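Side-chain contacts in nigerythrin (Desulfovibrio vulgaris subsp. vulgaris, PDB 1YUZ), which shows NADH peroxidase activity in vitro and carries a diiron centre in a four-helix bundle and a rubredoxin-like iron site that probably passes electrons to it: residues B[79-84]-B[91-96]; B[99-102]-B[106-109]; B[113-118]-B[150-155]; B[129-132]-B[138-141]; B[184-189]-B[197-202]. All coordinates share one frame; numbering follows the deposited sequence.

Along the chain, contact 1 comes first, folding the loop that leaves helix 60-87 back onto that helix's last turns. Contact 2 follows, fastening the far end of the same loop to the start of helix 104-132, so the two contacts hold the long crossover at both ends, about 25 Å apart between centres. Contact 3 closes a larger loop by joining helices 104-132 and 136-161 at the diiron site. Contact 4 is nested within it, at the turn between those two helices, and touches segment 79-84 of contact 1 through Val141. Contact 5, later in sequence, crosses none of these and closes a small loop in the rubredoxin-like domain.

Contact 1 of 5, residues B[79-84]-B[91-96]; sequences LEYALV and YEKPTV
The loop passes the last turns of helix 60-87 with its first three residues, 91 to 93, and then leaves it; Tyr91 lies by Val84 and Lys93 by Tyr81, their CA atoms 7.2 and 7.3 Å apart. Each of the two tyrosine rings offers a face to an aliphatic group and a rim to the other ring. Tyr81 swings its CG away from its own backbone N (chi1 172°), which carries the ring off the helix to the loop. The Lys93 chain crosses one face of that ring at about a right angle, its CG 3.4 Å from Tyr81 CD1 in a CH-pi contact. The chain bends about its CG-CD bond, which keeps NZ over the same face, 5.0 Å from the centroid of Tyr81 and 25° off the normal, a cation-pi geometry. The Tyr91 ring is used differently. Val84 presses CG1 onto its face, 3.4 Å from Tyr91 CG, while its rim meets the rim of Tyr81 at 3.6 Å between Tyr81 CD1 and Tyr91 CE2. The two ring planes are inclined by 42°, and neither ring lies over the other. A water donates a hydrogen bond to Tyr91 O at 2.7 Å and reaches Tyr81 OH only weakly. Behind this layer Val84 packs on Leu33 and Tyr91 on Ile37, both of helix 29-56. The loop thus lies against two helices at once, as at the beginning of the long crossover that joins the second and third helices of a ferritin-like four-helix bundle.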
# COMPACT_ATOMS: atom_id res chain seq x y z
N LEU B 79 -19.45 13.61 -5.99
CA LEU B 79 -18.77 14.89 -6.01
C LEU B 79 -18.39 15.30 -7.43
O LEU B 79 -18.56 16.45 -7.83
CB LEU B 79 -17.50 14.84 -5.16
CG LEU B 79 -17.69 14.64 -3.65
CD1 LEU B 79 -16.33 14.47 -3.00
CD2 LEU B 79 -18.43 15.83 -3.06
N GLU B 80 -17.89 14.34 -8.20
CA GLU B 80 -17.47 14.59 -9.57
C GLU B 80 -18.67 14.82 -10.48
O GLU B 80 -18.67 15.73 -11.31
CB GLU B 80 -16.61 13.42 -10.06
CG GLU B 80 -15.30 13.35 -9.28
CD GLU B 80 -14.62 11.99 -9.29
OE1 GLU B 80 -15.17 11.01 -9.83
OE2 GLU B 80 -13.50 11.90 -8.74
N TYR B 81 -19.71 14.01 -10.31
CA TYR B 81 -20.92 14.14 -11.11
C TYR B 81 -21.57 15.51 -10.94
O TYR B 81 -22.03 16.11 -11.91
CB TYR B 81 -21.92 13.04 -10.73
CG TYR B 81 -23.27 13.20 -11.38
CD1 TYR B 81 -23.42 13.14 -12.76
CD2 TYR B 81 -24.41 13.40 -10.60
CE1 TYR B 81 -24.67 13.28 -13.36
CE2 TYR B 81 -25.67 13.54 -11.19
CZ TYR B 81 -25.79 13.48 -12.57
OH TYR B 81 -27.02 13.62 -13.16
N ALA B 82 -21.60 16.01 -9.71
CA ALA B 82 -22.20 17.31 -9.43
C ALA B 82 -21.55 18.38 -10.29
O ALA B 82 -22.23 19.27 -10.81
CB ALA B 82 -22.06 17.65 -7.96
N LEU B 83 -20.24 18.31 -10.44
CA LEU B 83 -19.52 19.29 -11.24
C LEU B 83 -19.82 19.13 -12.73
O LEU B 83 -20.04 20.11 -13.44
CB LEU B 83 -18.01 19.18 -11.02
CG LEU B 83 -17.49 19.58 -9.63
CD1 LEU B 83 -15.97 19.53 -9.63
CD2 LEU B 83 -17.96 20.99 -9.29
N VAL B 84 -19.84 17.89 -13.20
CA VAL B 84 -20.13 17.63 -14.61
C VAL B 84 -21.55 18.06 -14.96
O VAL B 84 -21.79 18.63 -16.03
CB VAL B 84 -19.96 16.14 -14.95
CG1 VAL B 84 -20.36 15.89 -16.40
CG2 VAL B 84 -18.51 15.71 -14.72
N TYR B 91 -25.48 15.09 -19.29
CA TYR B 91 -24.58 14.00 -18.90
C TYR B 91 -25.25 12.99 -17.98
O TYR B 91 -25.89 13.35 -17.00
CB TYR B 91 -23.34 14.55 -18.22
CG TYR B 91 -22.43 13.48 -17.66
CD1 TYR B 91 -21.63 12.71 -18.49
CD2 TYR B 91 -22.41 13.21 -16.29
CE1 TYR B 91 -20.82 11.69 -17.98
CE2 TYR B 91 -21.61 12.19 -15.77
CZ TYR B 91 -20.82 11.44 -16.62
OH TYR B 91 -20.02 10.44 -16.10
N GLU B 92 -25.07 11.71 -18.30
CA GLU B 92 -25.64 10.63 -17.50
C GLU B 92 -24.49 9.76 -16.99
O GLU B 92 -23.60 9.40 -17.76
CB GLU B 92 -26.59 9.79 -18.34
CG GLU B 92 -27.76 10.57 -18.92
CD GLU B 92 -28.64 11.17 -17.85
OE1 GLU B 92 -29.28 10.40 -17.10
OE2 GLU B 92 -28.70 12.42 -17.76
N LYS B 93 -24.51 9.44 -15.70
CA LYS B 93 -23.47 8.60 -15.13
C LYS B 93 -23.49 7.24 -15.80
O LYS B 93 -24.56 6.67 -16.04
CB LYS B 93 -23.68 8.44 -13.62
CG LYS B 93 -23.40 9.70 -12.82
CD LYS B 93 -23.68 9.49 -11.35
CE LYS B 93 -25.15 9.21 -11.10
NZ LYS B 93 -25.44 9.01 -9.65
N PRO B 94 -22.31 6.70 -16.13
CA PRO B 94 -22.23 5.40 -16.79
C PRO B 94 -22.45 4.24 -15.83
O PRO B 94 -22.41 4.40 -14.61
CB PRO B 94 -20.83 5.40 -17.36
CG PRO B 94 -20.06 6.11 -16.28
CD PRO B 94 -20.97 7.28 -15.95
N THR B 95 -22.70 3.07 -16.39
CA THR B 95 -22.88 1.86 -15.61
C THR B 95 -21.91 0.86 -16.22
O THR B 95 -21.63 0.92 -17.42
CB THR B 95 -24.32 1.31 -15.70
OG1 THR B 95 -24.63 1.01 -17.06
CG2 THR B 95 -25.31 2.33 -15.16
N VAL B 96 -21.39 -0.04 -15.40
CA VAL B 96 -20.44 -1.03 -15.89
C VAL B 96 -20.81 -2.42 -15.39
O VAL B 96 -21.62 -2.57 -14.48
CB VAL B 96 -19.01 -0.72 -15.41
CG1 VAL B 96 -18.60 0.67 -15.87
CG2 VAL B 96 -18.94 -0.82 -13.89
O HOH W 1 -25.80 15.69 -15.70

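Contact 2 of 5, residues B[99-102]-B[106-109]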
# COMPACT_ATOMS: atom_id res chain seq x y z
N PRO B 99 -16.69 -7.20 -12.46
CA PRO B 99 -15.50 -7.98 -12.82
C PRO B 99 -15.43 -9.22 -11.94
O PRO B 99 -16.23 -9.36 -11.01
CB PRO B 99 -14.37 -7.01 -12.53
CG PRO B 99 -14.86 -6.35 -11.27
CD PRO B 99 -16.33 -6.08 -11.57
N SER B 100 -14.48 -10.10 -12.22
CA SER B 100 -14.31 -11.30 -11.42
C SER B 100 -13.59 -10.96 -10.13
O SER B 100 -12.78 -10.02 -10.07
CB SER B 100 -13.48 -12.34 -12.17
OG SER B 100 -14.27 -13.11 -13.04
N ALA B 101 -13.89 -11.72 -9.08
CA ALA B 101 -13.25 -11.55 -7.79
C ALA B 101 -12.46 -12.84 -7.60
O ALA B 101 -12.97 -13.93 -7.85
CB ALA B 101 -14.29 -11.42 -6.69
N TYR B 102 -11.21 -12.73 -7.17
CA TYR B 102 -10.39 -13.91 -6.97
C TYR B 102 -10.17 -14.14 -5.48
O TYR B 102 -11.02 -13.78 -4.67
CB TYR B 102 -9.06 -13.76 -7.71
CG TYR B 102 -9.27 -13.47 -9.18
CD1 TYR B 102 -9.37 -12.16 -9.65
CD2 TYR B 102 -9.41 -14.51 -10.10
CE1 TYR B 102 -9.61 -11.90 -11.00
CE2 TYR B 102 -9.65 -14.25 -11.45
CZ TYR B 102 -9.75 -12.95 -11.89
OH TYR B 102 -9.99 -12.69 -13.22
N LEU B 106 -5.42 -11.58 -2.96
CA LEU B 106 -5.12 -10.97 -4.25
C LEU B 106 -6.07 -9.81 -4.55
O LEU B 106 -5.68 -8.85 -5.21
CB LEU B 106 -5.19 -12.02 -5.36
CG LEU B 106 -4.07 -13.07 -5.30
CD1 LEU B 106 -4.25 -14.07 -6.42
CD2 LEU B 106 -2.72 -12.39 -5.40
N ASN B 107 -7.30 -9.90 -4.07
CA ASN B 107 -8.25 -8.81 -4.29
C ASN B 107 -7.79 -7.58 -3.51
O ASN B 107 -7.89 -6.46 -3.99
CB ASN B 107 -9.66 -9.20 -3.86
CG ASN B 107 -10.23 -10.33 -4.70
OD1 ASN B 107 -9.78 -10.58 -5.81
ND2 ASN B 107 -11.24 -11.01 -4.16
N LEU B 108 -7.28 -7.80 -2.30
CA LEU B 108 -6.77 -6.70 -1.49
C LEU B 108 -5.59 -6.05 -2.20
O LEU B 108 -5.44 -4.84 -2.18
CB LEU B 108 -6.35 -7.19 -0.11
CG LEU B 108 -7.49 -7.48 0.87
CD1 LEU B 108 -6.94 -8.22 2.08
CD2 LEU B 108 -8.15 -6.18 1.30
N ILE B 109 -4.74 -6.87 -2.83
CA ILE B 109 -3.59 -6.34 -3.55
C ILE B 109 -4.06 -5.57 -4.79
O ILE B 109 -3.55 -4.50 -5.10
CB ILE B 109 -2.62 -7.48 -3.97
CG1 ILE B 109 -1.95 -8.08 -2.73
CG2 ILE B 109 -1.59 -6.96 -4.97
CD1 ILE B 109 -1.05 -7.10 -1.97
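Asn107 reaches from the first turns of helix 104-132 to the main chain of Tyr102, just ahead of that helix. From CB the side chain turns so that CG stands beside its own backbone N (chi1 -65°), which brings the carboxamide up to the loop, with Asn107 CG 3.5 Å from Tyr102 O. At the tip the two polar atoms divide the tasks. OD1 accepts from Tyr102 N at 2.9 Å, with an N-H...O angle of 150°; the donor lies in the plane of the amide, on a lone pair of OD1. ND2 donates a hydrogen bond to Tyr102 O at 2.8 Å, but this bond is strongly bent and weak. ND2 also has the methyl of Ala101 beside it, at 4.0 Å from Ala101 CB. OD1 comes near the rim of the Tyr102 ring, whose plane is turned 56° from that of the amide. Phe50 and Phe66, from two other helices, pack against Asn107, while Gln57 NE2 adds a second donor to Tyr102 O. One carboxamide therefore pairs with both backbone polar groups of a single residue, and this two-point match fixes which way the amide faces and satisfies a buried polar side chain.

Contact 3 of 5, residues B[113-118]-B[150-155]; sequences NGEIYE and SVHAER. With FE2 (Fe (II) ion), chain G; FE (Fe (III) ion), chain F.
Glu115 and His152 converge because each places CG anti to its own carbonyl carbon (chi1 -65° and -64°), and Glu115 then folds at chi2 (-67°) so that its carboxylate lies beside the histidine. The segments are antiparallel in sense, their axes 8.0 Å apart at closest, and the small Ala153 allows this: its methyl meets Glu115 CB at 3.7 Å and, less closely, Ile116 CG1. Glu115 CD lies at the edge of the His152 ring, 3.2 Å from His152 CB, with carboxylate and imidazole planes perpendicular. Both groups address the same ferrous iron. Glu115 chelates it through OE1 and OE2, at 2.2 Å for OE1, and His152 ND1 binds it at 2.2 Å. One helical turn on, Glu118 extends its chain and offers OE1 to the ferric iron, 2.1 Å away. A solvent oxygen bridges the metals, 2.3 Å from the iron (II) and 2.0 Å from the iron (III). Glu73 and Glu149 supply ligands to both irons and Glu40 binds the ferric one. The second shell steadies the first: Tyr47 OH bonds to Glu115 OE2, and Gly178 O, in the rubredoxin-like domain, to His152 NE2. The site is modelled as one ferrous and one ferric iron, consistent with a mixed-valence state; its carboxylates outnumber nitrogen ligands, a balance likely to stabilise the ferric state, while the histidine ties one iron to the domain that probably delivers electrons.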
# COMPACT_ATOMS: atom_id res chain seq x y z
N ASN B 113 -3.29 -1.67 -5.37
CA ASN B 113 -2.64 -1.16 -6.57
C ASN B 113 -3.49 -0.12 -7.27
O ASN B 113 -2.97 0.89 -7.76
CB ASN B 113 -2.31 -2.30 -7.53
CG ASN B 113 -1.16 -3.15 -7.04
OD1 ASN B 113 -0.31 -2.68 -6.28
ND2 ASN B 113 -1.12 -4.41 -7.47
N GLY B 114 -4.79 -0.35 -7.32
CA GLY B 114 -5.67 0.60 -7.97
C GLY B 114 -5.70 1.91 -7.19
O GLY B 114 -5.64 2.99 -7.78
N GLU B 115 -5.77 1.81 -5.87
CA GLU B 115 -5.79 2.99 -5.01
C GLU B 115 -4.50 3.78 -5.17
O GLU B 115 -4.53 5.01 -5.25
CB GLU B 115 -5.95 2.58 -3.54
CG GLU B 115 -7.28 1.90 -3.22
CD GLU B 115 -8.47 2.83 -3.35
OE1 GLU B 115 -8.28 4.06 -3.42
OE2 GLU B 115 -9.62 2.34 -3.37
N ILE B 116 -3.37 3.09 -5.22
CA ILE B 116 -2.09 3.76 -5.39
C ILE B 116 -2.05 4.48 -6.74
O ILE B 116 -1.58 5.61 -6.82
CB ILE B 116 -0.94 2.74 -5.27
CG1 ILE B 116 -0.82 2.28 -3.82
CG2 ILE B 116 0.36 3.36 -5.74
CD1 ILE B 116 0.12 1.10 -3.62
N TYR B 117 -2.56 3.83 -7.78
CA TYR B 117 -2.58 4.46 -9.09
C TYR B 117 -3.42 5.74 -9.03
O TYR B 117 -3.03 6.78 -9.56
CB TYR B 117 -3.17 3.51 -10.14
CG TYR B 117 -3.64 4.23 -11.39
CD1 TYR B 117 -5.00 4.46 -11.60
CD2 TYR B 117 -2.73 4.75 -12.31
CE1 TYR B 117 -5.44 5.20 -12.70
CE2 TYR B 117 -3.16 5.49 -13.40
CZ TYR B 117 -4.52 5.71 -13.59
OH TYR B 117 -4.95 6.47 -14.66
N GLU B 118 -4.57 5.66 -8.38
CA GLU B 118 -5.44 6.83 -8.29
C GLU B 118 -4.86 7.97 -7.46
O GLU B 118 -4.96 9.14 -7.84
CB GLU B 118 -6.81 6.43 -7.74
CG GLU B 118 -7.52 5.41 -8.63
CD GLU B 118 -8.93 5.08 -8.16
OE1 GLU B 118 -9.63 5.98 -7.66
OE2 GLU B 118 -9.34 3.91 -8.31
N SER B 150 -5.33 7.24 -0.92
CA SER B 150 -4.14 6.74 -0.26
C SER B 150 -4.50 6.11 1.09
O SER B 150 -3.82 5.21 1.56
CB SER B 150 -3.10 7.86 -0.11
OG SER B 150 -3.62 8.98 0.56
N VAL B 151 -5.59 6.58 1.70
CA VAL B 151 -6.04 6.00 2.96
C VAL B 151 -6.58 4.60 2.63
O VAL B 151 -6.33 3.65 3.36
CB VAL B 151 -7.15 6.86 3.61
CG1 VAL B 151 -7.86 6.07 4.71
CG2 VAL B 151 -6.53 8.12 4.21
N HIS B 152 -7.31 4.49 1.53
CA HIS B 152 -7.85 3.20 1.11
C HIS B 152 -6.71 2.21 0.86
O HIS B 152 -6.80 1.04 1.22
CB HIS B 152 -8.66 3.35 -0.17
CG HIS B 152 -9.88 4.21 -0.02
ND1 HIS B 152 -10.59 4.67 -1.10
CD2 HIS B 152 -10.51 4.67 1.08
CE1 HIS B 152 -11.62 5.39 -0.67
NE2 HIS B 152 -11.59 5.41 0.65
N ALA B 153 -5.64 2.70 0.24
CA ALA B 153 -4.50 1.84 -0.05
C ALA B 153 -3.92 1.30 1.26
O ALA B 153 -3.65 0.11 1.37
CB ALA B 153 -3.43 2.62 -0.81
N GLU B 154 -3.75 2.17 2.25
CA GLU B 154 -3.21 1.73 3.52
C GLU B 154 -4.14 0.74 4.21
O GLU B 154 -3.67 -0.25 4.77
CB GLU B 154 -2.96 2.93 4.45
CG GLU B 154 -2.37 2.51 5.78
CD GLU B 154 -2.12 3.67 6.72
OE1 GLU B 154 -1.79 3.41 7.90
OE2 GLU B 154 -2.25 4.84 6.30
N ARG B 155 -5.44 1.00 4.16
CA ARG B 155 -6.40 0.10 4.79
C ARG B 155 -6.34 -1.29 4.15
O ARG B 155 -6.41 -2.30 4.84
CB ARG B 155 -7.82 0.67 4.66
CG ARG B 155 -8.08 1.90 5.54
CD ARG B 155 -8.76 1.53 6.86
NE ARG B 155 -8.02 0.53 7.63
CZ ARG B 155 -6.88 0.76 8.28
NH1 ARG B 155 -6.33 1.96 8.24
NH2 ARG B 155 -6.30 -0.22 8.96
FE FE2 G . -10.45 4.44 -3.30
FE FE F . -11.28 5.73 -6.41
O HOH W 2 -10.44 4.18 -5.55

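Contact 4 of 5, residues B[129-132]-B[138-141]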
# COMPACT_ATOMS: atom_id res chain seq x y z
N LYS B 129 -4.02 19.52 -13.92
CA LYS B 129 -4.70 20.09 -15.07
C LYS B 129 -5.76 21.09 -14.62
O LYS B 129 -5.89 22.16 -15.22
CB LYS B 129 -5.35 18.99 -15.91
CG LYS B 129 -6.09 19.49 -17.15
CD LYS B 129 -5.14 20.08 -18.19
CE LYS B 129 -5.88 20.47 -19.46
NZ LYS B 129 -4.95 20.94 -20.52
N ALA B 130 -6.50 20.75 -13.57
CA ALA B 130 -7.53 21.65 -13.05
C ALA B 130 -6.88 22.94 -12.56
O ALA B 130 -7.43 24.03 -12.73
CB ALA B 130 -8.30 20.98 -11.92
N GLN B 131 -5.71 22.82 -11.94
CA GLN B 131 -4.99 23.99 -11.45
C GLN B 131 -4.57 24.87 -12.62
O GLN B 131 -4.75 26.09 -12.60
CB GLN B 131 -3.74 23.57 -10.68
CG GLN B 131 -4.00 23.04 -9.29
CD GLN B 131 -2.71 22.65 -8.60
OE1 GLN B 131 -2.07 21.66 -8.96
NE2 GLN B 131 -2.31 23.44 -7.62
N GLU B 132 -4.00 24.24 -13.64
CA GLU B 132 -3.54 24.97 -14.81
C GLU B 132 -4.68 25.64 -15.58
O GLU B 132 -4.45 26.63 -16.27
CB GLU B 132 -2.73 24.04 -15.72
CG GLU B 132 -1.54 23.39 -14.99
CD GLU B 132 -0.68 22.53 -15.90
OE1 GLU B 132 -1.20 21.98 -16.89
OE2 GLU B 132 0.53 22.38 -15.60
N ALA B 138 -12.96 21.84 -9.35
CA ALA B 138 -12.44 20.54 -9.74
C ALA B 138 -11.22 20.20 -8.89
O ALA B 138 -11.04 19.05 -8.49
CB ALA B 138 -12.08 20.53 -11.21
N VAL B 139 -10.38 21.19 -8.62
CA VAL B 139 -9.20 20.95 -7.79
C VAL B 139 -9.67 20.43 -6.44
O VAL B 139 -9.10 19.48 -5.89
CB VAL B 139 -8.38 22.24 -7.60
CG1 VAL B 139 -7.35 22.05 -6.50
CG2 VAL B 139 -7.68 22.63 -8.90
N HIS B 140 -10.71 21.05 -5.89
CA HIS B 140 -11.25 20.64 -4.60
C HIS B 140 -11.75 19.21 -4.63
O HIS B 140 -11.38 18.39 -3.78
CB HIS B 140 -12.39 21.57 -4.19
CG HIS B 140 -13.12 21.13 -2.96
ND1 HIS B 140 -12.59 21.24 -1.70
CD2 HIS B 140 -14.34 20.57 -2.81
CE1 HIS B 140 -13.45 20.76 -0.81
NE2 HIS B 140 -14.52 20.35 -1.46
N VAL B 141 -12.60 18.90 -5.60
CA VAL B 141 -13.15 17.55 -5.70
C VAL B 141 -12.08 16.49 -5.92
O VAL B 141 -12.06 15.47 -5.24
CB VAL B 141 -14.20 17.48 -6.83
CG1 VAL B 141 -14.59 16.03 -7.10
CG2 VAL B 141 -15.44 18.29 -6.44
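Val139 puts its CG2 methyl over one face of the peptide that joins Ala130 to Gln131, directly above the nitrogen, with CG2 3.6 Å from Gln131 N. The Gln131 side chain takes part through its aliphatic portion: CG passes 3.7 Å from Val139 CG2, the two side chains crossing at about a right angle, and the extended chain carries the amide away from the valine. The orientation of Val139 explains the fit, since CG1 is anti to the backbone N (chi1 168°), leaving CG2 as the branch directed at the neighbouring helix. That methyl also abuts the Ala130 methyl, Ala130 CB to Val139 CG2 being 3.5 Å, tighter than an ordinary van der Waals contact. A second, looser methyl pair lies alongside, with Ala130 CB 3.9 Å from Ala138 CB. The small alanines let the backbones approach to 5.6 Å between Ala130 CA and Val139 CA. Ala130 and Ala138 also touch Thr29 at the start of helix 29-56, and Asn135 OD1 accepts a hydrogen bond from Ala138 N. Without a hydrogen bond between the two segments, and away from the iron sites, this contact closes the short turn of an antiparallel helical hairpin formed by the third and fourth helices of the ferritin-like bundle.

Contact 5 of 5, residues B[184-189]-B[197-202]; sequences EDFEKC and DTFTAY. With FE (Fe (III) ion), chain H.
Cys189 SG binds the ferric iron at 2.3 Å, and the CB of the same residue rests against the rim of Phe199, 3.6 Å from Phe199 CZ. With SG anti to the backbone N (chi1 -178°), the cysteine sends its sulfur to the metal and leaves its methylene near the plane of the phenyl ring. Over a face of that ring comes Phe186. Its CE1 stands 3.6 Å above the plane of Phe199, over the centre, in an edge-to-face pair whose planes are 61° apart and whose centroids are separated by 4.9 Å. The nearest carbons are Phe186 CE1 and Phe199 CE2, at 3.7 Å. The two side chains arrive from opposite directions, and Phe186 reaches its partner by taking the crowded position, with CG between its backbone N and carbonyl carbon (chi1 74°). Just before it, Phe186 N bonds to Glu184 O at 2.8 Å across an inverse gamma turn centred on Asp185. His181 stacks with Phe186, and His172 touches Phe199. Cys174, Cys177 and Cys192 complete the four-sulfur coordination. The iron held by two CxxC pairs beside a small antiparallel sheet is the hallmark of a rubredoxin-like domain, and the Phe186-Phe199 pair packs next to that site.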
# COMPACT_ATOMS: atom_id res chain seq x y z
N GLU B 184 -12.81 2.81 16.74
CA GLU B 184 -13.42 4.00 17.33
C GLU B 184 -12.46 5.12 17.73
O GLU B 184 -12.91 6.22 18.07
CB GLU B 184 -14.21 3.60 18.57
CG GLU B 184 -15.14 2.43 18.38
CD GLU B 184 -16.17 2.68 17.30
OE1 GLU B 184 -16.86 3.71 17.38
OE2 GLU B 184 -16.27 1.84 16.38
N ASP B 185 -11.16 4.86 17.69
CA ASP B 185 -10.18 5.85 18.12
C ASP B 185 -9.93 7.05 17.21
O ASP B 185 -8.84 7.18 16.64
CB ASP B 185 -8.85 5.17 18.44
CG ASP B 185 -7.97 6.00 19.36
OD1 ASP B 185 -7.70 7.17 19.04
OD2 ASP B 185 -7.55 5.46 20.40
N PHE B 186 -10.92 7.92 17.06
CA PHE B 186 -10.77 9.13 16.25
C PHE B 186 -11.87 10.12 16.62
O PHE B 186 -12.91 9.72 17.13
CB PHE B 186 -10.79 8.79 14.75
CG PHE B 186 -12.14 8.43 14.20
CD1 PHE B 186 -12.84 9.33 13.40
CD2 PHE B 186 -12.70 7.18 14.44
CE1 PHE B 186 -14.07 8.99 12.85
CE2 PHE B 186 -13.93 6.83 13.89
CZ PHE B 186 -14.62 7.74 13.09
N GLU B 187 -11.62 11.40 16.38
CA GLU B 187 -12.58 12.44 16.72
C GLU B 187 -13.27 13.03 15.51
O GLU B 187 -14.47 13.31 15.53
CB GLU B 187 -11.90 13.54 17.52
N LYS B 188 -12.51 13.25 14.44
CA LYS B 188 -13.08 13.82 13.23
C LYS B 188 -12.29 13.38 12.01
O LYS B 188 -11.19 12.84 12.12
CB LYS B 188 -13.10 15.35 13.32
CG LYS B 188 -11.72 15.99 13.30
CD LYS B 188 -11.82 17.50 13.51
CE LYS B 188 -10.45 18.15 13.41
NZ LYS B 188 -10.51 19.61 13.68
N CYS B 189 -12.87 13.62 10.84
CA CYS B 189 -12.23 13.26 9.59
C CYS B 189 -11.00 14.11 9.33
O CYS B 189 -11.06 15.34 9.38
CB CYS B 189 -13.22 13.44 8.45
SG CYS B 189 -12.54 12.95 6.87
N ASP B 197 -19.29 11.33 14.94
CA ASP B 197 -20.70 10.97 15.05
C ASP B 197 -21.50 11.08 13.76
O ASP B 197 -22.65 10.65 13.71
CB ASP B 197 -21.38 11.78 16.17
CG ASP B 197 -21.84 13.14 15.70
OD1 ASP B 197 -21.03 13.88 15.11
OD2 ASP B 197 -23.03 13.48 15.92
N THR B 198 -20.90 11.63 12.71
CA THR B 198 -21.60 11.76 11.43
C THR B 198 -21.23 10.62 10.48
O THR B 198 -21.84 10.45 9.42
CB THR B 198 -21.28 13.10 10.72
OG1 THR B 198 -19.91 13.12 10.32
CG2 THR B 198 -21.56 14.27 11.65
N PHE B 199 -20.23 9.83 10.86
CA PHE B 199 -19.76 8.72 10.04
C PHE B 199 -20.76 7.56 10.00
O PHE B 199 -21.60 7.43 10.89
CB PHE B 199 -18.44 8.18 10.57
CG PHE B 199 -17.23 8.99 10.18
CD1 PHE B 199 -17.17 10.36 10.43
CD2 PHE B 199 -16.14 8.37 9.59
CE1 PHE B 199 -16.04 11.09 10.10
CE2 PHE B 199 -15.00 9.09 9.26
CZ PHE B 199 -14.95 10.45 9.52
N THR B 200 -20.63 6.73 8.98
CA THR B 200 -21.48 5.56 8.84
C THR B 200 -20.60 4.34 9.11
O THR B 200 -19.52 4.21 8.53
CB THR B 200 -22.08 5.45 7.43
OG1 THR B 200 -23.03 6.51 7.24
CG2 THR B 200 -22.78 4.11 7.23
N ALA B 201 -21.07 3.47 9.99
CA ALA B 201 -20.33 2.28 10.36
C ALA B 201 -20.58 1.10 9.43
O ALA B 201 -21.71 0.85 9.01
CB ALA B 201 -20.69 1.88 11.79
N TYR B 202 -19.50 0.40 9.10
CA TYR B 202 -19.55 -0.78 8.25
C TYR B 202 -18.98 -1.94 9.06
O TYR B 202 -17.75 -1.95 9.30
CB TYR B 202 -18.75 -0.56 6.96
CG TYR B 202 -19.43 0.39 5.99
CD1 TYR B 202 -19.42 1.77 6.21
CD2 TYR B 202 -20.16 -0.10 4.90
CE1 TYR B 202 -20.10 2.64 5.37
CE2 TYR B 202 -20.85 0.77 4.06
CZ TYR B 202 -20.82 2.13 4.30
OH TYR B 202 -21.53 2.99 3.49
OXT TYR B 202 -19.78 -2.80 9.47
FE FE H . -14.30 13.46 5.41